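PDB 3ISL: (S)-ureidoglycine--glyoxylate transaminase from Bacillus subtilis, which catalyses the pyridoxal-phosphate-dependent transfer of an amino group from (S)-ureidoglycine to glyoxylate, yielding oxalurate and glycine in purine breakdown. Local coordinates for residues Thr121-Glu126 with Arg151-Lys156; Arg130-Val135 with Glu160-Glu165; Lys307-Arg312 with Gly397-Ala402; Phe346-Ala351 with Leu377-Gly382. One frame throughout, in Å; residues are numbered along the deposited sequence.

Contact 1: Thr121-Glu126 with Arg151-Lys156; sequences TVFDPE and RIHPLK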
loop_
_atom_site.group_PDB
_atom_site.type_symbol
_atom_site.label_atom_id
_atom_site.label_comp_id
_atom_site.label_asym_id
_atom_site.label_seq_id
_atom_site.Cartn_x
_atom_site.Cartn_y
_atom_site.Cartn_z
ATOM N N THR A 121 -1.489 -13.848 -29.198
ATOM C CA THR A 121 -0.210 -13.939 -29.894
ATOM C C THR A 121 0.741 -12.902 -29.254
ATOM O O THR A 121 0.330 -12.163 -28.304
ATOM C CB THR A 121 -0.349 -13.688 -31.449
ATOM O OG1 THR A 121 -0.477 -12.289 -31.701
ATOM C CG2 THR A 121 -1.584 -14.425 -32.073
ATOM N N VAL A 122 1.981 -12.837 -29.752
ATOM C CA VAL A 122 2.965 -11.810 -29.329
ATOM C C VAL A 122 3.578 -11.175 -30.605
ATOM O O VAL A 122 3.416 -11.710 -31.675
ATOM C CB VAL A 122 4.110 -12.370 -28.378
ATOM C CG1 VAL A 122 3.545 -13.026 -27.083
ATOM C CG2 VAL A 122 5.089 -13.346 -29.122
ATOM N N PHE A 123 4.337 -10.093 -30.458
ATOM C CA PHE A 123 5.110 -9.485 -31.560
ATOM C C PHE A 123 6.360 -10.285 -31.970
ATOM O O PHE A 123 6.984 -10.911 -31.133
ATOM C CB PHE A 123 5.565 -8.080 -31.146
ATOM C CG PHE A 123 4.413 -7.126 -30.913
ATOM C CD1 PHE A 123 3.862 -6.429 -31.974
ATOM C CD2 PHE A 123 3.886 -6.952 -29.639
ATOM C CE1 PHE A 123 2.799 -5.526 -31.766
ATOM C CE2 PHE A 123 2.848 -6.057 -29.383
ATOM C CZ PHE A 123 2.284 -5.337 -30.470
ATOM N N ASP A 124 6.717 -10.242 -33.252
ATOM C CA ASP A 124 8.068 -10.571 -33.657
ATOM C C ASP A 124 8.915 -9.414 -33.119
ATOM O O ASP A 124 8.605 -8.304 -33.473
ATOM C CB ASP A 124 8.149 -10.535 -35.179
ATOM C CG ASP A 124 9.474 -11.011 -35.672
ATOM O OD1 ASP A 124 10.508 -10.676 -35.075
ATOM O OD2 ASP A 124 9.500 -11.761 -36.630
ATOM N N PRO A 125 9.994 -9.675 -32.307
ATOM C CA PRO A 125 10.772 -8.555 -31.784
ATOM C C PRO A 125 11.350 -7.651 -32.873
ATOM O O PRO A 125 11.573 -6.462 -32.594
ATOM C CB PRO A 125 11.939 -9.248 -30.992
ATOM C CG PRO A 125 11.330 -10.577 -30.539
ATOM C CD PRO A 125 10.518 -10.966 -31.790
ATOM N N GLU A 126 11.601 -8.187 -34.059
ATOM C CA GLU A 126 12.076 -7.359 -35.186
ATOM C C GLU A 126 11.119 -6.238 -35.555
ATOM O O GLU A 126 11.592 -5.123 -35.915
ATOM C CB GLU A 126 12.391 -8.216 -36.450
ATOM C CG GLU A 126 13.645 -9.116 -36.312
ATOM C CD GLU A 126 13.976 -9.881 -37.595
ATOM O OE1 GLU A 126 14.074 -9.264 -38.689
ATOM O OE2 GLU A 126 14.130 -11.116 -37.498
ATOM N N ARG A 151 0.067 -15.034 -22.501
ATOM C CA ARG A 151 1.274 -15.038 -23.341
ATOM C C ARG A 151 2.387 -14.373 -22.599
ATOM O O ARG A 151 2.141 -13.474 -21.840
ATOM C CB ARG A 151 1.064 -14.317 -24.695
ATOM C CG ARG A 151 -0.037 -14.948 -25.552
ATOM C CD ARG A 151 0.330 -16.371 -25.977
ATOM N NE ARG A 151 -0.189 -17.479 -25.186
ATOM C CZ ARG A 151 -1.471 -17.672 -24.929
ATOM N NH1 ARG A 151 -2.292 -16.744 -25.325
ATOM N NH2 ARG A 151 -1.929 -18.720 -24.270
ATOM N N ILE A 152 3.579 -14.937 -22.758
ATOM C CA ILE A 152 4.815 -14.370 -22.293
ATOM C C ILE A 152 5.614 -13.937 -23.523
ATOM O O ILE A 152 5.678 -14.657 -24.557
ATOM C CB ILE A 152 5.580 -15.337 -21.316
ATOM C CG1 ILE A 152 6.726 -14.614 -20.608
ATOM C CG2 ILE A 152 5.987 -16.618 -21.957
ATOM C CD1 ILE A 152 7.383 -15.481 -19.415
ATOM N N HIS A 153 6.170 -12.736 -23.420
ATOM C CA HIS A 153 6.920 -12.071 -24.536
ATOM C C HIS A 153 8.453 -12.125 -24.358
ATOM O O HIS A 153 8.927 -11.790 -23.265
ATOM C CB HIS A 153 6.509 -10.600 -24.611
ATOM C CG HIS A 153 6.638 -10.037 -25.978
ATOM N ND1 HIS A 153 5.548 -9.658 -26.733
ATOM C CD2 HIS A 153 7.717 -9.902 -26.776
ATOM C CE1 HIS A 153 5.954 -9.269 -27.923
ATOM N NE2 HIS A 153 7.266 -9.417 -27.978
ATOM N N PRO A 154 9.233 -12.558 -25.409
ATOM C CA PRO A 154 10.689 -12.463 -25.386
ATOM C C PRO A 154 11.131 -11.007 -25.201
ATOM O O PRO A 154 10.592 -10.066 -25.878
ATOM C CB PRO A 154 11.102 -12.991 -26.795
ATOM C CG PRO A 154 10.028 -13.976 -27.082
ATOM C CD PRO A 154 8.781 -13.301 -26.611
ATOM N N LEU A 155 12.059 -10.795 -24.276
ATOM C CA LEU A 155 12.519 -9.433 -23.981
ATOM C C LEU A 155 13.965 -9.047 -24.381
ATOM O O LEU A 155 14.268 -7.879 -24.414
ATOM C CB LEU A 155 12.317 -9.105 -22.483
ATOM C CG LEU A 155 10.895 -9.268 -21.933
ATOM C CD1 LEU A 155 10.941 -8.950 -20.452
ATOM C CD2 LEU A 155 9.789 -8.453 -22.698
ATOM N N LYS A 156 14.856 -10.008 -24.572
ATOM C CA LYS A 156 16.281 -9.711 -24.689
ATOM C C LYS A 156 16.570 -8.850 -25.949
ATOM O O LYS A 156 17.325 -7.862 -25.888
ATOM C CB LYS A 156 17.131 -11.020 -24.750
ATOM C CG LYS A 156 18.710 -10.896 -24.857
ATOM C CD LYS A 156 19.349 -12.344 -24.592
ATOM C CE LYS A 156 20.892 -12.471 -24.762
ATOM N NZ LYS A 156 21.462 -11.270 -24.125
#
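Val-122 and Phe-123 close around the imidazole of His-153. The ring is swung toward them because CG of His-153 stands roughly anti to its backbone N (chi1 -152°). Val-122 comes from the face: CG2 lies over the imidazole and CB is 3.5 Å from ND1 of His-153. Its other methyl reaches the strand residues, with CG1 3.7 Å from both CB of Arg-151 and O of Ile-152. Phe-123 comes from the rim. Its CB sits in the imidazole plane, 3.5 Å from CE1 of His-153, and that same CE1 lies at the phenyl edge, so the two rings meet rim to rim with planes 35° apart. Closest of all, N of Phe-123 lies 3.1 Å from CE1 of His-153, oblique to the ring. Farther along, CG of Pro-125 touches CB of Pro-154 at 4.5 Å. OD1 of Asp-124 N-caps the new helix by accepting from N of Glu-126 (2.9 Å). The two chains run nearly the same way but are joined by packing, not backbone pairing. Around them, His-153 packs on Tyr-94, on Ile-128 of helix 125-135 and on Ile-158 of helix 156-164, whose Ala-157 receives Pro-125, while Val-122 and Arg-151 lean on Cys-319.

Contact 2: Arg130-Val135 with Glu160-Glu165; sequences REIKKV and EACRTE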
loop_
_atom_site.group_PDB
_atom_site.type_symbol
_atom_site.label_atom_id
_atom_site.label_comp_id
_atom_site.label_asym_id
_atom_site.label_seq_id
_atom_site.Cartn_x
_atom_site.Cartn_y
_atom_site.Cartn_z
ATOM N N ARG A 130 12.248 -2.313 -35.096
ATOM C CA ARG A 130 12.022 -1.326 -36.180
ATOM C C ARG A 130 11.265 -0.021 -35.714
ATOM O O ARG A 130 11.644 1.104 -36.128
ATOM C CB ARG A 130 11.323 -2.015 -37.338
ATOM C CG ARG A 130 11.060 -1.181 -38.542
ATOM C CD ARG A 130 12.128 -1.465 -39.593
ATOM N NE ARG A 130 11.607 -1.189 -40.918
ATOM C CZ ARG A 130 12.106 -0.284 -41.743
ATOM N NH1 ARG A 130 13.188 0.430 -41.402
ATOM N NH2 ARG A 130 11.527 -0.142 -42.921
ATOM N N GLU A 131 10.239 -0.161 -34.863
ATOM C CA GLU A 131 9.544 1.024 -34.312
ATOM C C GLU A 131 10.383 1.809 -33.375
ATOM O O GLU A 131 10.262 3.035 -33.339
ATOM C CB GLU A 131 8.237 0.680 -33.601
ATOM C CG GLU A 131 7.267 0.121 -34.604
ATOM C CD GLU A 131 6.735 1.181 -35.568
ATOM O OE1 GLU A 131 6.395 2.288 -35.128
ATOM O OE2 GLU A 131 6.607 0.862 -36.758
ATOM N N ILE A 132 11.197 1.129 -32.588
ATOM C CA ILE A 132 12.165 1.786 -31.757
ATOM C C ILE A 132 13.048 2.688 -32.626
ATOM O O ILE A 132 13.194 3.867 -32.316
ATOM C CB ILE A 132 12.990 0.802 -30.873
ATOM C CG1 ILE A 132 12.042 0.031 -29.878
ATOM C CG2 ILE A 132 14.105 1.579 -30.082
ATOM C CD1 ILE A 132 12.782 -1.053 -29.082
ATOM N N LYS A 133 13.583 2.155 -33.735
ATOM C CA LYS A 133 14.533 2.910 -34.533
ATOM C C LYS A 133 13.855 4.109 -35.194
ATOM O O LYS A 133 14.426 5.164 -35.348
ATOM C CB LYS A 133 15.271 2.028 -35.548
ATOM C CG LYS A 133 16.399 1.139 -34.938
ATOM C CD LYS A 133 16.830 -0.015 -35.918
ATOM C CE LYS A 133 15.554 -1.000 -36.251
ATOM N NZ LYS A 133 15.604 -2.285 -37.206
ATOM N N LYS A 134 12.604 3.924 -35.541
ATOM C CA LYS A 134 11.821 4.890 -36.201
ATOM C C LYS A 134 11.335 5.988 -35.239
ATOM O O LYS A 134 11.407 7.163 -35.560
ATOM C CB LYS A 134 10.635 4.167 -36.802
ATOM C CG LYS A 134 9.678 5.043 -37.549
ATOM C CD LYS A 134 8.518 4.225 -38.025
ATOM C CE LYS A 134 7.256 5.043 -37.926
ATOM N NZ LYS A 134 6.225 4.048 -37.473
ATOM N N VAL A 135 10.812 5.610 -34.081
ATOM C CA VAL A 135 10.204 6.592 -33.208
ATOM C C VAL A 135 11.272 7.288 -32.336
ATOM O O VAL A 135 11.118 8.468 -31.953
ATOM C CB VAL A 135 9.076 5.932 -32.347
ATOM C CG1 VAL A 135 8.542 6.883 -31.280
ATOM C CG2 VAL A 135 7.936 5.464 -33.293
ATOM N N GLU A 160 18.206 -5.081 -25.831
ATOM C CA GLU A 160 19.410 -4.762 -26.600
ATOM C C GLU A 160 19.240 -3.605 -27.566
ATOM O O GLU A 160 20.138 -2.735 -27.664
ATOM C CB GLU A 160 19.963 -6.005 -27.305
ATOM C CG GLU A 160 20.842 -6.694 -26.252
ATOM C CD GLU A 160 21.150 -8.122 -26.519
ATOM O OE1 GLU A 160 20.577 -8.724 -27.461
ATOM O OE2 GLU A 160 21.999 -8.642 -25.750
ATOM N N ALA A 161 18.093 -3.531 -28.231
ATOM C CA ALA A 161 17.882 -2.404 -29.165
ATOM C C ALA A 161 17.687 -1.110 -28.334
ATOM O O ALA A 161 18.115 -0.061 -28.772
ATOM C CB ALA A 161 16.668 -2.666 -30.086
ATOM N N CYS A 162 17.062 -1.201 -27.150
ATOM C CA CYS A 162 16.727 0.006 -26.322
ATOM C C CYS A 162 18.033 0.623 -25.874
ATOM O O CYS A 162 18.226 1.827 -26.021
ATOM C CB CYS A 162 15.847 -0.321 -25.088
ATOM S SG CYS A 162 14.123 -0.696 -25.499
ATOM N N ARG A 163 18.966 -0.217 -25.428
ATOM C CA ARG A 163 20.293 0.233 -25.002
ATOM C C ARG A 163 21.083 0.964 -26.143
ATOM O O ARG A 163 21.632 2.043 -25.952
ATOM C CB ARG A 163 21.097 -0.986 -24.447
ATOM C CG ARG A 163 22.392 -0.628 -23.659
ATOM C CD ARG A 163 22.102 0.224 -22.372
ATOM N NE ARG A 163 21.078 -0.376 -21.483
ATOM C CZ ARG A 163 21.318 -1.174 -20.421
ATOM N NH1 ARG A 163 22.555 -1.512 -20.054
ATOM N NH2 ARG A 163 20.316 -1.637 -19.701
ATOM N N THR A 164 21.156 0.360 -27.316
ATOM C CA THR A 164 21.822 1.016 -28.450
ATOM C C THR A 164 21.132 2.298 -28.927
ATOM O O THR A 164 21.807 3.250 -29.269
ATOM C CB THR A 164 22.148 0.054 -29.654
ATOM O OG1 THR A 164 21.042 -0.024 -30.542
ATOM C CG2 THR A 164 22.498 -1.322 -29.218
ATOM N N GLU A 165 19.801 2.334 -28.909
ATOM C CA GLU A 165 19.050 3.532 -29.273
ATOM C C GLU A 165 18.879 4.515 -28.116
ATOM O O GLU A 165 18.210 5.548 -28.274
ATOM C CB GLU A 165 17.676 3.189 -29.865
ATOM C CG GLU A 165 17.744 2.268 -31.090
ATOM C CD GLU A 165 18.368 2.951 -32.312
ATOM O OE1 GLU A 165 18.119 4.146 -32.569
ATOM O OE2 GLU A 165 19.132 2.281 -32.998
#
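Ile-132 is the main bridge between these two helical segments, with Glu-165 and Lys-133 extending the contact outward. The isoleucine presents two branches. Its longer arm is fully stretched (chi2 174°), which carries CD1 across to SG of Cys-162 at 3.8 Å and, more loosely, to CB of Ala-161 at 4.3 Å. The shorter branch, CG2, rests on the aliphatic part of Glu-165, 3.8 Å from CG and 3.9 Å from CB of that residue. Glu-165 bends at chi2 (-68°), turning its carboxylate off the isoleucine and onto Lys-133, where OE2 lies 3.5 Å from CG of the lysine. This is a contact with a methylene and not a salt bridge, since the lysine chain kinks at chi3, carrying NZ off from the glutamate. With an alanine in place of Glu-165, CG2 of Ile-132 would probably lose the part of its cover given by CG, and CG of Lys-133 would lose the carboxylate beside it. Within the first segment, Lys-134 NZ pairs with Glu-131 OE1 at 2.9 Å, one helical turn apart. Helices 125-135 and 156-164 lie side by side against the large mixed sheet: Ile-132 sits on Leu-90 of strand 88-93, and both Ile-132 and Cys-162 sit on Val-140 of strand 139-143, the first strand after helix 125-135.

Contact 3: Lys307-Arg312 with Gly397-Ala402; sequences KAMGLR and GKALQA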
loop_
_atom_site.group_PDB
_atom_site.type_symbol
_atom_site.label_atom_id
_atom_site.label_comp_id
_atom_site.label_asym_id
_atom_site.label_seq_id
_atom_site.Cartn_x
_atom_site.Cartn_y
_atom_site.Cartn_z
ATOM N N LYS A 307 -6.108 -31.735 -20.964
ATOM C CA LYS A 307 -6.183 -32.424 -22.282
ATOM C C LYS A 307 -6.959 -33.733 -22.260
ATOM O O LYS A 307 -7.797 -34.004 -23.144
ATOM C CB LYS A 307 -4.788 -32.688 -22.842
ATOM C CG LYS A 307 -4.854 -33.309 -24.281
ATOM C CD LYS A 307 -3.551 -33.998 -24.667
ATOM C CE LYS A 307 -2.656 -33.043 -25.440
ATOM N NZ LYS A 307 -2.094 -33.819 -26.626
ATOM N N ALA A 308 -6.640 -34.575 -21.279
ATOM C CA ALA A 308 -7.222 -35.888 -21.121
ATOM C C ALA A 308 -8.699 -35.713 -20.781
ATOM O O ALA A 308 -9.550 -36.558 -21.110
ATOM C CB ALA A 308 -6.487 -36.622 -20.029
ATOM N N MET A 309 -9.003 -34.591 -20.147
ATOM C CA MET A 309 -10.385 -34.220 -19.904
ATOM C C MET A 309 -11.150 -33.839 -21.203
ATOM O O MET A 309 -12.368 -33.662 -21.167
ATOM C CB MET A 309 -10.450 -33.090 -18.894
ATOM C CG MET A 309 -11.790 -32.913 -18.239
ATOM S SD MET A 309 -11.607 -31.691 -16.959
ATOM C CE MET A 309 -13.150 -30.879 -16.805
ATOM N N GLY A 310 -10.447 -33.684 -22.330
ATOM C CA GLY A 310 -11.114 -33.397 -23.622
ATOM C C GLY A 310 -11.268 -31.891 -23.857
ATOM O O GLY A 310 -11.999 -31.471 -24.770
ATOM N N LEU A 311 -10.585 -31.082 -23.048
ATOM C CA LEU A 311 -10.618 -29.622 -23.210
ATOM C C LEU A 311 -9.452 -29.100 -24.069
ATOM O O LEU A 311 -8.420 -29.745 -24.189
ATOM C CB LEU A 311 -10.654 -28.891 -21.831
ATOM C CG LEU A 311 -11.884 -29.152 -20.942
ATOM C CD1 LEU A 311 -11.681 -28.674 -19.537
ATOM C CD2 LEU A 311 -13.136 -28.547 -21.485
ATOM N N ARG A 312 -9.614 -27.921 -24.647
ATOM C CA ARG A 312 -8.545 -27.307 -25.460
ATOM C C ARG A 312 -7.979 -26.036 -24.814
ATOM O O ARG A 312 -8.702 -25.310 -24.121
ATOM C CB ARG A 312 -9.052 -26.960 -26.856
ATOM C CG ARG A 312 -10.250 -27.800 -27.338
ATOM C CD ARG A 312 -10.134 -28.170 -28.784
ATOM N NE ARG A 312 -9.663 -29.549 -28.884
ATOM C CZ ARG A 312 -9.120 -30.101 -29.970
ATOM N NH1 ARG A 312 -8.971 -29.408 -31.108
ATOM N NH2 ARG A 312 -8.727 -31.370 -29.914
ATOM N N GLY A 397 -12.432 -40.348 -14.739
ATOM C CA GLY A 397 -11.139 -40.207 -14.186
ATOM C C GLY A 397 -10.044 -40.246 -15.236
ATOM O O GLY A 397 -8.977 -40.754 -14.941
ATOM N N LYS A 398 -10.243 -39.667 -16.430
ATOM C CA LYS A 398 -9.078 -39.519 -17.368
ATOM C C LYS A 398 -8.178 -38.360 -16.957
ATOM O O LYS A 398 -6.940 -38.491 -16.981
ATOM C CB LYS A 398 -9.459 -39.451 -18.872
ATOM C CG LYS A 398 -10.245 -40.676 -19.394
ATOM C CD LYS A 398 -9.430 -41.887 -20.009
ATOM C CE LYS A 398 -8.233 -42.457 -19.193
ATOM N NZ LYS A 398 -8.466 -43.085 -17.821
ATOM N N ALA A 399 -8.788 -37.242 -16.549
ATOM C CA ALA A 399 -8.025 -36.075 -16.090
ATOM C C ALA A 399 -7.006 -36.479 -15.001
ATOM O O ALA A 399 -5.784 -36.365 -15.211
ATOM C CB ALA A 399 -8.947 -34.979 -15.591
ATOM N N LEU A 400 -7.477 -37.045 -13.894
ATOM C CA LEU A 400 -6.532 -37.385 -12.786
ATOM C C LEU A 400 -5.418 -38.395 -13.127
ATOM O O LEU A 400 -4.254 -38.208 -12.749
ATOM C CB LEU A 400 -7.287 -37.836 -11.544
ATOM C CG LEU A 400 -8.151 -36.677 -11.062
ATOM C CD1 LEU A 400 -8.807 -37.005 -9.739
ATOM C CD2 LEU A 400 -7.264 -35.503 -10.892
ATOM N N GLN A 401 -5.773 -39.470 -13.839
ATOM C CA GLN A 401 -4.768 -40.472 -14.203
ATOM C C GLN A 401 -3.663 -39.808 -15.035
ATOM O O GLN A 401 -2.463 -40.127 -14.890
ATOM C CB GLN A 401 -5.398 -41.654 -14.997
ATOM C CG GLN A 401 -6.464 -42.405 -14.179
ATOM C CD GLN A 401 -6.000 -42.707 -12.721
ATOM O OE1 GLN A 401 -4.917 -43.275 -12.515
ATOM N NE2 GLN A 401 -6.830 -42.334 -11.721
ATOM N N ALA A 402 -4.058 -38.867 -15.886
ATOM C CA ALA A 402 -3.050 -38.231 -16.697
ATOM C C ALA A 402 -2.171 -37.247 -15.911
ATOM O O ALA A 402 -0.953 -37.237 -16.115
ATOM C CB ALA A 402 -3.627 -37.674 -18.049
#
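Met-309 and Ala-399 mark the closest passage of the two backbones, their CA atoms only 4.9 Å apart. Followed outward, the methionine touches the other segment just at its root: CB faces CB of Ala-399 at 4.1 Å. CG is then turned away from helix 398-408, lying anti to the backbone N (chi1 -161°), and the rest of the chain, SD and CE, continues extended in the same departing direction. The residue as a whole packs on Leu-383 and Leu-387 of helix 373-389 and on the loop residue Ile-394, so Met-309 belongs as much to that apolar layer as to this crossing. Ala-308 makes the broader contact. Its CB nestles into the first turn of helix 398-408, 3.6 Å from CB of Ala-402 and also 3.6 Å from the carbonyl O of Lys-398. That oxygen is already engaged within its own helix by N of Ala-402 at 3.1 Å, and the methyl merely leans on it. In return, CB of Lys-398 approaches O of Ala-308 at 3.7 Å before its repeatedly bent chain turns away. Small residues thus permit a close meeting of two helix termini. Helix 288-308 is closed by a Schellman motif, with Gly-310 at phi 90° and its N hydrogen-bonded to O of Lys-307, while the partner helix starts directly after its N-cap residue, Gly-397.

Contact 4: Phe346-Ala351 with Leu377-Gly382; sequences FGIEIA and LFVLAG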
loop_
_atom_site.group_PDB
_atom_site.type_symbol
_atom_site.label_atom_id
_atom_site.label_comp_id
_atom_site.label_asym_id
_atom_site.label_seq_id
_atom_site.Cartn_x
_atom_site.Cartn_y
_atom_site.Cartn_z
ATOM N N PHE A 346 -16.594 -26.488 -3.967
ATOM C CA PHE A 346 -15.242 -26.944 -3.649
ATOM C C PHE A 346 -14.358 -25.908 -3.014
ATOM O O PHE A 346 -13.276 -26.240 -2.560
ATOM C CB PHE A 346 -14.577 -27.503 -4.886
ATOM C CG PHE A 346 -15.322 -28.663 -5.520
ATOM C CD1 PHE A 346 -14.794 -29.962 -5.443
ATOM C CD2 PHE A 346 -16.493 -28.463 -6.268
ATOM C CE1 PHE A 346 -15.451 -31.057 -6.016
ATOM C CE2 PHE A 346 -17.131 -29.566 -6.859
ATOM C CZ PHE A 346 -16.587 -30.868 -6.738
ATOM N N GLY A 347 -14.789 -24.652 -2.945
ATOM C CA GLY A 347 -13.895 -23.623 -2.424
ATOM C C GLY A 347 -12.731 -23.399 -3.390
ATOM O O GLY A 347 -11.710 -22.820 -3.011
ATOM N N ILE A 348 -12.855 -23.896 -4.621
ATOM C CA ILE A 348 -11.776 -23.742 -5.621
ATOM C C ILE A 348 -11.957 -22.483 -6.446
ATOM O O ILE A 348 -13.051 -22.247 -6.959
ATOM C CB ILE A 348 -11.777 -24.934 -6.610
ATOM C CG1 ILE A 348 -11.322 -26.204 -5.868
ATOM C CG2 ILE A 348 -10.895 -24.621 -7.846
ATOM C CD1 ILE A 348 -11.495 -27.512 -6.794
ATOM N N GLU A 349 -10.909 -21.670 -6.585
ATOM C CA GLU A 349 -11.075 -20.418 -7.347
ATOM C C GLU A 349 -10.265 -20.444 -8.618
ATOM O O GLU A 349 -9.070 -20.645 -8.555
ATOM C CB GLU A 349 -10.659 -19.170 -6.519
ATOM C CG GLU A 349 -11.355 -17.913 -7.067
ATOM C CD GLU A 349 -10.678 -16.599 -6.593
ATOM O OE1 GLU A 349 -9.719 -16.686 -5.824
ATOM O OE2 GLU A 349 -11.119 -15.498 -6.978
ATOM N N ILE A 350 -10.945 -20.273 -9.751
ATOM C CA ILE A 350 -10.333 -20.011 -11.073
ATOM C C ILE A 350 -10.874 -18.686 -11.608
ATOM O O ILE A 350 -11.868 -18.170 -11.126
ATOM C CB ILE A 350 -10.542 -21.172 -12.130
ATOM C CG1 ILE A 350 -12.015 -21.249 -12.581
ATOM C CG2 ILE A 350 -9.913 -22.510 -11.567
ATOM C CD1 ILE A 350 -12.348 -22.462 -13.640
ATOM N N ALA A 351 -10.198 -18.145 -12.605
ATOM C CA ALA A 351 -10.527 -16.815 -13.122
ATOM C C ALA A 351 -11.373 -16.901 -14.385
ATOM O O ALA A 351 -11.158 -17.778 -15.219
ATOM C CB ALA A 351 -9.235 -16.050 -13.361
ATOM N N LEU A 377 -3.998 -31.310 -8.605
ATOM C CA LEU A 377 -4.958 -32.433 -8.561
ATOM C C LEU A 377 -6.392 -31.991 -8.185
ATOM O O LEU A 377 -7.366 -32.426 -8.814
ATOM C CB LEU A 377 -4.447 -33.503 -7.584
ATOM C CG LEU A 377 -3.535 -34.664 -8.017
ATOM C CD1 LEU A 377 -3.102 -34.770 -9.462
ATOM C CD2 LEU A 377 -2.420 -35.047 -7.053
ATOM N N PHE A 378 -6.545 -31.136 -7.178
ATOM C CA PHE A 378 -7.896 -30.755 -6.739
ATOM C C PHE A 378 -8.619 -29.895 -7.764
ATOM O O PHE A 378 -9.837 -30.023 -7.940
ATOM C CB PHE A 378 -7.814 -30.052 -5.371
ATOM C CG PHE A 378 -9.161 -29.865 -4.632
ATOM C CD1 PHE A 378 -10.256 -30.725 -4.810
ATOM C CD2 PHE A 378 -9.295 -28.821 -3.674
ATOM C CE1 PHE A 378 -11.463 -30.510 -4.067
ATOM C CE2 PHE A 378 -10.501 -28.630 -2.932
ATOM C CZ PHE A 378 -11.560 -29.471 -3.142
ATOM N N VAL A 379 -7.895 -29.011 -8.441
ATOM C CA VAL A 379 -8.545 -28.148 -9.400
ATOM C C VAL A 379 -9.069 -28.992 -10.581
ATOM O O VAL A 379 -10.162 -28.709 -11.134
ATOM C CB VAL A 379 -7.642 -26.959 -9.872
ATOM C CG1 VAL A 379 -6.600 -27.461 -10.895
ATOM C CG2 VAL A 379 -8.523 -25.825 -10.500
ATOM N N LEU A 380 -8.323 -30.035 -10.966
ATOM C CA LEU A 380 -8.803 -30.914 -12.086
ATOM C C LEU A 380 -9.996 -31.746 -11.599
ATOM O O LEU A 380 -10.979 -31.940 -12.338
ATOM C CB LEU A 380 -7.714 -31.852 -12.616
ATOM C CG LEU A 380 -6.496 -31.175 -13.246
ATOM C CD1 LEU A 380 -5.364 -32.167 -13.244
ATOM C CD2 LEU A 380 -6.849 -30.751 -14.670
ATOM N N ALA A 381 -9.921 -32.240 -10.368
ATOM C CA ALA A 381 -11.039 -33.047 -9.854
ATOM C C ALA A 381 -12.315 -32.181 -9.772
ATOM O O ALA A 381 -13.343 -32.578 -10.243
ATOM C CB ALA A 381 -10.703 -33.633 -8.521
ATOM N N GLY A 382 -12.198 -30.986 -9.198
ATOM C CA GLY A 382 -13.315 -30.080 -9.074
ATOM C C GLY A 382 -13.866 -29.661 -10.421
ATOM O O GLY A 382 -15.114 -29.653 -10.626
#
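A short strand packed on a helix joins these segments: Phe-346 and Ile-348, either side of the turn at Gly-347, meet Phe-378, Val-379 and Gly-382 of helix 373-389. Ile-348 CD1 stands over the centre of the Phe-378 ring, 3.8 Å from its centroid and 5° off the normal, a CH-pi contact. With chi1 at -167° the ring swings out from the helix to lie against Ile-348. The same CD1 presses on the carbonyl O of Phe-378 at 3.2 Å, an oxygen that also accepts from N of Gly-382. Gly-382 suits this closeness, since a CB there would collide with Ile-348 CD1. Its CA instead covers the Phe-346 ring, 4.0 Å from the centroid and shifted toward the rim. The two phenylalanines touch through CD1 of Phe-346 and CE1 of Phe-378 at 3.6 Å, the latter at the edge of the former ring. With a serine in place of Phe-378, Ile-348 would probably lose its aromatic cover and the edge of the Phe-346 ring would be left without its aromatic neighbour. Val-379 CG2 receives CG2 of Ile-348 (3.8 Å) and CG2 of Ile-350 (3.7 Å). Strand 348-349 pairs in parallel with strand 13-14, and Ile-350 packs on Trp-362: helix 373-389 packs on the strand that follows helix 335-346, in the C-terminal region of this class-V aminotransferase, a fold-type I PLP enzyme.

The four contacts form two pairs. Contacts 1 and 2, with centres about 15 Å apart, share helix 125-135, contact 1 at its first turn, contact 2 toward its end; their second segments likewise follow in order from strand 151-152 to helix 156-164. Contacts 3 and 4, about 14 Å between centres, touch directly: Leu-400 CD2 lies 3.7 Å from O of Leu-377, and contact 4 is nested within the chain loop closed by contact 3. Contacts 2 and 4 lie on opposite sides of the chain's centre, about 44 Å between centres. All four are structural packing away from the active site; in contact 1 the side chain of Ile-152 lies about 10 Å from a bound pyridoxal phosphate.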